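Local coordinates for dally-like protein (Drosophila melanogaster, PDB 3ODN), which is a glypican that probably serves as a GPI-anchored cell-surface heparan sulfate proteoglycan, its core containing a region important for hedgehog signalling, at residues N250-K253 against G254-Y258; F284-V287 against M288-P292; Q309-T312 against N313-Q317. The protein carries 2 engineered substitutions. All blocks are in the same frame, centred on the assembly; numbering follows the deposited sequence.

Contact 1. Residues N250-K253 against G254-Y258; sequences NVIK and GCLHY
Ile-252 and Leu-256 meet across the C-terminal end of helix 245-255, Leu-256 being the first residue past it; they lie side by side and point the same way, with Ile-252 CG2 3.7 Å from Leu-256 CD1. Because CG2 stands opposite the backbone N of Ile-252, it leans along the helix toward the residue four places on. The same pair is joined through the backbone: Leu-256 N donates to Ile-252 O at 3.0 Å, with a fairly straight N-H...O angle of 163°. One residue earlier, Cys-255 N donates to Val-251 O at 3.1 Å, in the carbonyl plane. Val-251 and Cys-255 share the buried side, where the sulfur SG of Cys-255 approaches Val-251 CG1 at 4.4 Å, a looser apolar touch. A cysteine fits because its apolar sulfur suits the buried side and is bonded to Cys-223 SG in a disulfide.

Gly-254, Lys-253 and His-257 form the more open part. Gly-254 N bonds to the O of buried Asn-250, whose ND2 is held by Tyr-451 OH and OD1 by Thr-456 N. The glycine presents no side chain, and a beta carbon there would sit tightly against Val-251 O. The partly exposed chain of Lys-253 passes His-424 and Ile-455, then bends at its last torsion (chi4 -65°). Exposed His-257 only brushes the helix end, its CB 3.6 Å from Lys-253 O, and its ring stacks on His-260.

The apolar face packs on the surrounding helices. Ile-252 meets Pro-423, Val-426 and Cys-427 of helix 422-428 and Leu-62 of helix 48-106, Leu-256 touches Thr-66 of that same long helix, and Val-251 rests on Leu-227 and Met-230 of helix 222-231.

Contact 2. Residues F284-V287 against M288-P292; sequences FNIV and MVVEP
Asn-285 caps Met-288 at the start of the short helix 287-290, in the all-helical glypican core. With the asparagine CG opposite its own backbone N (chi1 -177°), OD1 is carried over the first turn and accepts from Met-288 N at 2.9 Å, the donor tilted 19° from the carbonyl plane. Asparagine suits such a cap because its short amide can replace a missing backbone acceptor; its ND2 is held in turn by Leu-280 O. The Met-288 side chain crosses that of Asn-285 obliquely, then folds at chi2 and chi3 and heads off over the exposed side.

Val-289 turns back to the preceding loop, laying CG2 3.3 Å from Asn-285 O, and its N gives only a weak bond to Ile-286 O. Val-290 makes the stronger claim on that oxygen, its N donating at 2.8 Å and 173°. Its CG2 also lies beside Ile-286 CG1 at 3.7 Å; both branched residues fit this buried side, Ile-286 meeting Phe-88 and Val-290 meeting Leu-92 of helix 48-106.

Glu-291 runs alongside Val-287, its carboxylate kept on the exposed side while its N bonds to Val-287 O. Pro-292, lacking an N-H, comes at the N-cap of the next helix and sets its CD 3.2 Å from Val-287 O.

Contact 3. Residues Q309-T312 against N313-Q317; sequences QDIT and NRVFQ
Thr-312 and Phe-316 form an i to i+4 contact within helix 308-318, near one end of the elongated glypican helical bundle, where a CH-pi interaction accompanies the ordinary backbone bonding. The methyl CG2 of Thr-312 lies over one face of the phenyl ring, 3.8 Å from its centroid and 22° off the ring normal, displaced toward the rim so that the ring atom closest to Thr-312 CG2 is Phe-316 CZ. Threonine suits the place because it divides its roles: with CG2 opposite the backbone N the methyl leans toward the ring, while OG1 turns back to bond with Gly-308 O. The carbonyl of Thr-312 also lies over a ring face and accepts from Phe-316 N at 2.9 Å. Tyr-159 meets the phenyl ring edge-to-face and Tyr-165 of helix 163-176 touches it too. A serine in place of Phe-316 would probably cost the Thr-312 methyl the ring it lies against and open a gap beside Tyr-159 and Tyr-165.

On the buried side Val-315 N donates to Ile-311 O at 3.0 Å, and Ile-311 CG2 stands 4.2 Å from Val-315 CG2. Branched aliphatic residues fit here, since Val-315 also packs on Tyr-148 and Phe-152 of helix 136-155 and on Val-169 and Leu-176 of helix 163-176.

The exposed side is polar. Asp-310 O accepts from Arg-314 N, while the arginine chain, extended from CG to NE, runs back along the preceding turn. Opposite charges are close here without touching, Asp-310 OD2 and Arg-314 NH2 being 4.6 Å apart, which may still give a mild attraction. What meets the guanidinium is aliphatic: Asp-310 CB lies over one face, 3.8 Å from Arg-314 NH2.

From the N terminus onward the three contacts follow in series, each closing only a turn of its own backbone; none nests in or crosses another, and none touches another. Contact 1 ends helix 245-255 at one side of the chain's centre. Helix 260-281 then leads to contact 2, on the opposite side, where a loop enters helix 287-290; the two centres are 46 Å apart. Helix 293-306 carries the chain on to contact 3 in helix 308-318, a further 34 Å between centres. Contacts 1 and 2 both lean on the long helix 48-106, contact 1 adding helices 222-231 and 422-428, contact 2 helices 182-214 and 400-414; contact 3 packs against helices 136-155 and 163-176.

Contact 1. Residues N250-K253 against G254-Y258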
# COMPACT_ATOMS: atom_id res chain seq x y z
N ASN A 250 1.38 1.74 -32.37
CA ASN A 250 0.23 2.63 -32.56
C ASN A 250 -1.06 1.86 -32.61
O ASN A 250 -2.03 2.28 -31.98
CB ASN A 250 0.37 3.52 -33.80
CG ASN A 250 1.04 4.86 -33.56
OD1 ASN A 250 1.32 5.27 -32.43
ND2 ASN A 250 1.29 5.60 -34.63
N VAL A 251 -1.07 0.70 -33.30
CA VAL A 251 -2.24 -0.19 -33.41
C VAL A 251 -2.58 -0.71 -32.02
O VAL A 251 -3.71 -0.51 -31.57
CB VAL A 251 -2.06 -1.32 -34.47
CG1 VAL A 251 -3.05 -2.46 -34.29
CG2 VAL A 251 -2.11 -0.76 -35.89
N ILE A 252 -1.59 -1.31 -31.33
CA ILE A 252 -1.80 -1.88 -29.99
C ILE A 252 -2.18 -0.84 -28.91
O ILE A 252 -3.03 -1.14 -28.07
CB ILE A 252 -0.75 -2.96 -29.59
CG1 ILE A 252 -0.79 -4.10 -30.64
CG2 ILE A 252 -1.03 -3.54 -28.20
CD1 ILE A 252 0.39 -4.91 -30.75
N LYS A 253 -1.66 0.41 -29.02
CA LYS A 253 -2.05 1.53 -28.14
C LYS A 253 -3.57 1.85 -28.33
O LYS A 253 -4.28 2.08 -27.35
CB LYS A 253 -1.20 2.79 -28.41
CG LYS A 253 0.20 2.76 -27.83
CD LYS A 253 0.77 4.16 -27.66
CE LYS A 253 2.23 4.17 -27.27
NZ LYS A 253 2.48 3.56 -25.93
N GLY A 254 -4.04 1.83 -29.58
CA GLY A 254 -5.44 2.06 -29.92
C GLY A 254 -6.37 0.96 -29.42
O GLY A 254 -7.51 1.24 -29.04
N CYS A 255 -5.88 -0.30 -29.43
CA CYS A 255 -6.60 -1.49 -28.93
C CYS A 255 -6.80 -1.36 -27.43
O CYS A 255 -7.91 -1.55 -26.93
CB CYS A 255 -5.84 -2.77 -29.27
SG CYS A 255 -5.90 -3.24 -31.01
N LEU A 256 -5.71 -1.02 -26.71
CA LEU A 256 -5.72 -0.88 -25.26
C LEU A 256 -5.88 0.60 -24.84
O LEU A 256 -5.37 0.99 -23.79
CB LEU A 256 -4.44 -1.50 -24.63
CG LEU A 256 -3.94 -2.86 -25.14
CD1 LEU A 256 -2.47 -3.04 -24.85
CD2 LEU A 256 -4.71 -4.00 -24.53
N HIS A 257 -6.63 1.42 -25.64
CA HIS A 257 -6.87 2.84 -25.33
C HIS A 257 -7.79 2.98 -24.11
O HIS A 257 -7.92 4.06 -23.51
CB HIS A 257 -7.43 3.60 -26.54
CG HIS A 257 -7.31 5.09 -26.43
ND1 HIS A 257 -6.08 5.72 -26.56
CD2 HIS A 257 -8.25 6.02 -26.17
CE1 HIS A 257 -6.32 7.01 -26.38
NE2 HIS A 257 -7.62 7.24 -26.15
N TYR A 258 -8.41 1.86 -23.72
CA TYR A 258 -9.29 1.76 -22.58
C TYR A 258 -8.50 1.79 -21.27
O TYR A 258 -9.04 2.20 -20.25
CB TYR A 258 -10.21 0.53 -22.72
CG TYR A 258 -9.60 -0.82 -22.41
CD1 TYR A 258 -9.23 -1.69 -23.43
CD2 TYR A 258 -9.53 -1.28 -21.10
CE1 TYR A 258 -8.74 -2.97 -23.15
CE2 TYR A 258 -9.04 -2.56 -20.80
CZ TYR A 258 -8.65 -3.40 -21.83
OH TYR A 258 -8.17 -4.65 -21.50

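Contact 2. Residues F284-V287 against M288-P292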
# COMPACT_ATOMS: atom_id res chain seq x y z
N PHE A 284 8.37 6.70 9.68
CA PHE A 284 7.21 6.02 10.26
C PHE A 284 7.50 4.54 10.50
O PHE A 284 6.57 3.74 10.57
CB PHE A 284 5.92 6.20 9.40
CG PHE A 284 5.39 7.60 9.08
CD1 PHE A 284 4.44 7.78 8.08
CD2 PHE A 284 5.87 8.72 9.75
CE1 PHE A 284 3.97 9.06 7.76
CE2 PHE A 284 5.42 10.00 9.42
CZ PHE A 284 4.46 10.16 8.44
N ASN A 285 8.80 4.15 10.60
CA ASN A 285 9.20 2.74 10.77
C ASN A 285 8.44 2.10 11.94
O ASN A 285 8.62 2.52 13.09
CB ASN A 285 10.75 2.58 10.94
CG ASN A 285 11.24 1.14 11.04
OD1 ASN A 285 11.41 0.59 12.12
ND2 ASN A 285 11.50 0.50 9.92
N ILE A 286 7.54 1.13 11.61
CA ILE A 286 6.73 0.43 12.62
C ILE A 286 7.50 -0.53 13.56
O ILE A 286 7.04 -0.76 14.70
CB ILE A 286 5.38 -0.12 12.06
CG1 ILE A 286 4.35 -0.29 13.20
CG2 ILE A 286 5.59 -1.41 11.29
CD1 ILE A 286 2.95 -0.41 12.80
N VAL A 287 8.67 -1.09 13.11
CA VAL A 287 9.50 -2.00 13.92
C VAL A 287 10.09 -1.24 15.09
O VAL A 287 10.05 -1.74 16.21
CB VAL A 287 10.58 -2.79 13.12
CG1 VAL A 287 11.16 -3.94 13.95
CG2 VAL A 287 10.01 -3.31 11.80
N MET A 288 10.56 0.01 14.84
CA MET A 288 11.11 0.90 15.88
C MET A 288 10.04 1.37 16.90
O MET A 288 10.40 1.94 17.94
CB MET A 288 11.84 2.13 15.26
CG MET A 288 13.14 1.82 14.49
SD MET A 288 14.29 0.57 15.16
CE MET A 288 14.68 1.27 16.81
N VAL A 289 8.74 1.13 16.60
CA VAL A 289 7.60 1.49 17.45
C VAL A 289 7.12 0.27 18.25
O VAL A 289 7.04 0.33 19.47
CB VAL A 289 6.44 2.19 16.67
CG1 VAL A 289 5.34 2.67 17.61
CG2 VAL A 289 6.95 3.36 15.84
N VAL A 290 6.79 -0.82 17.53
CA VAL A 290 6.23 -2.06 18.03
C VAL A 290 7.24 -2.96 18.75
O VAL A 290 6.94 -3.40 19.86
CB VAL A 290 5.41 -2.79 16.91
CG1 VAL A 290 4.91 -4.17 17.36
CG2 VAL A 290 4.23 -1.94 16.46
N GLU A 291 8.40 -3.27 18.13
CA GLU A 291 9.42 -4.12 18.76
C GLU A 291 9.89 -3.62 20.17
O GLU A 291 9.88 -4.43 21.10
CB GLU A 291 10.57 -4.48 17.80
CG GLU A 291 11.82 -5.01 18.49
CD GLU A 291 12.57 -6.11 17.76
OE1 GLU A 291 12.75 -6.00 16.52
OE2 GLU A 291 13.03 -7.06 18.43
N PRO A 292 10.29 -2.33 20.37
CA PRO A 292 10.73 -1.90 21.71
C PRO A 292 9.64 -1.19 22.50
O PRO A 292 9.94 -0.32 23.32
CB PRO A 292 11.87 -0.93 21.38
CG PRO A 292 11.56 -0.43 19.92
CD PRO A 292 10.41 -1.22 19.39

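Contact 3. Residues Q309-T312 against N313-Q317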
# COMPACT_ATOMS: atom_id res chain seq x y z
N GLN A 309 7.14 11.62 44.14
CA GLN A 309 7.07 12.56 45.27
C GLN A 309 6.60 13.93 44.76
O GLN A 309 5.66 14.50 45.31
CB GLN A 309 8.43 12.67 46.01
CG GLN A 309 9.29 11.40 46.06
CD GLN A 309 10.26 11.26 44.90
OE1 GLN A 309 9.88 11.25 43.72
NE2 GLN A 309 11.55 11.10 45.20
N ASP A 310 7.24 14.42 43.67
CA ASP A 310 6.92 15.69 43.00
C ASP A 310 5.48 15.72 42.47
O ASP A 310 4.77 16.69 42.72
CB ASP A 310 7.91 15.98 41.85
CG ASP A 310 9.34 16.26 42.29
OD1 ASP A 310 9.53 17.07 43.22
OD2 ASP A 310 10.26 15.69 41.67
N ILE A 311 5.04 14.63 41.78
CA ILE A 311 3.70 14.47 41.21
C ILE A 311 2.59 14.62 42.29
O ILE A 311 1.72 15.47 42.14
CB ILE A 311 3.58 13.15 40.38
CG1 ILE A 311 4.55 13.18 39.18
CG2 ILE A 311 2.14 12.89 39.90
CD1 ILE A 311 4.85 11.78 38.50
N THR A 312 2.68 13.84 43.38
CA THR A 312 1.74 13.84 44.52
C THR A 312 1.50 15.25 45.12
O THR A 312 0.35 15.63 45.39
CB THR A 312 2.18 12.80 45.56
OG1 THR A 312 2.53 11.57 44.90
CG2 THR A 312 1.12 12.53 46.59
N ASN A 313 2.60 16.03 45.29
CA ASN A 313 2.59 17.41 45.79
C ASN A 313 1.79 18.32 44.85
O ASN A 313 0.97 19.11 45.33
CB ASN A 313 4.03 17.95 45.96
CG ASN A 313 4.90 17.19 46.94
OD1 ASN A 313 4.49 16.84 48.06
ND2 ASN A 313 6.15 16.97 46.56
N ARG A 314 2.00 18.20 43.52
CA ARG A 314 1.31 18.97 42.49
C ARG A 314 -0.18 18.60 42.40
O ARG A 314 -1.00 19.46 42.08
CB ARG A 314 1.98 18.77 41.12
CG ARG A 314 3.43 19.23 41.03
CD ARG A 314 4.11 18.47 39.90
NE ARG A 314 5.56 18.71 39.85
CZ ARG A 314 6.37 18.12 38.98
NH1 ARG A 314 5.89 17.25 38.10
NH2 ARG A 314 7.67 18.40 38.98
N VAL A 315 -0.52 17.33 42.69
CA VAL A 315 -1.89 16.82 42.70
C VAL A 315 -2.60 17.39 43.92
O VAL A 315 -3.71 17.92 43.79
CB VAL A 315 -1.98 15.26 42.65
CG1 VAL A 315 -3.42 14.77 42.82
CG2 VAL A 315 -1.37 14.71 41.37
N PHE A 316 -1.95 17.30 45.09
CA PHE A 316 -2.47 17.76 46.39
C PHE A 316 -2.86 19.26 46.44
O PHE A 316 -3.81 19.62 47.14
CB PHE A 316 -1.55 17.33 47.56
CG PHE A 316 -1.57 15.86 47.97
CD1 PHE A 316 -2.42 14.94 47.34
CD2 PHE A 316 -0.74 15.39 48.99
CE1 PHE A 316 -2.43 13.59 47.72
CE2 PHE A 316 -0.77 14.04 49.37
CZ PHE A 316 -1.62 13.16 48.74
N GLN A 317 -2.16 20.11 45.66
CA GLN A 317 -2.46 21.54 45.52
C GLN A 317 -3.75 21.73 44.68
O GLN A 317 -4.55 22.62 44.99
CB GLN A 317 -1.28 22.27 44.82
CG GLN A 317 -0.06 22.47 45.71
CD GLN A 317 1.12 22.98 44.92
OE1 GLN A 317 1.11 24.09 44.37
NE2 GLN A 317 2.19 22.20 44.89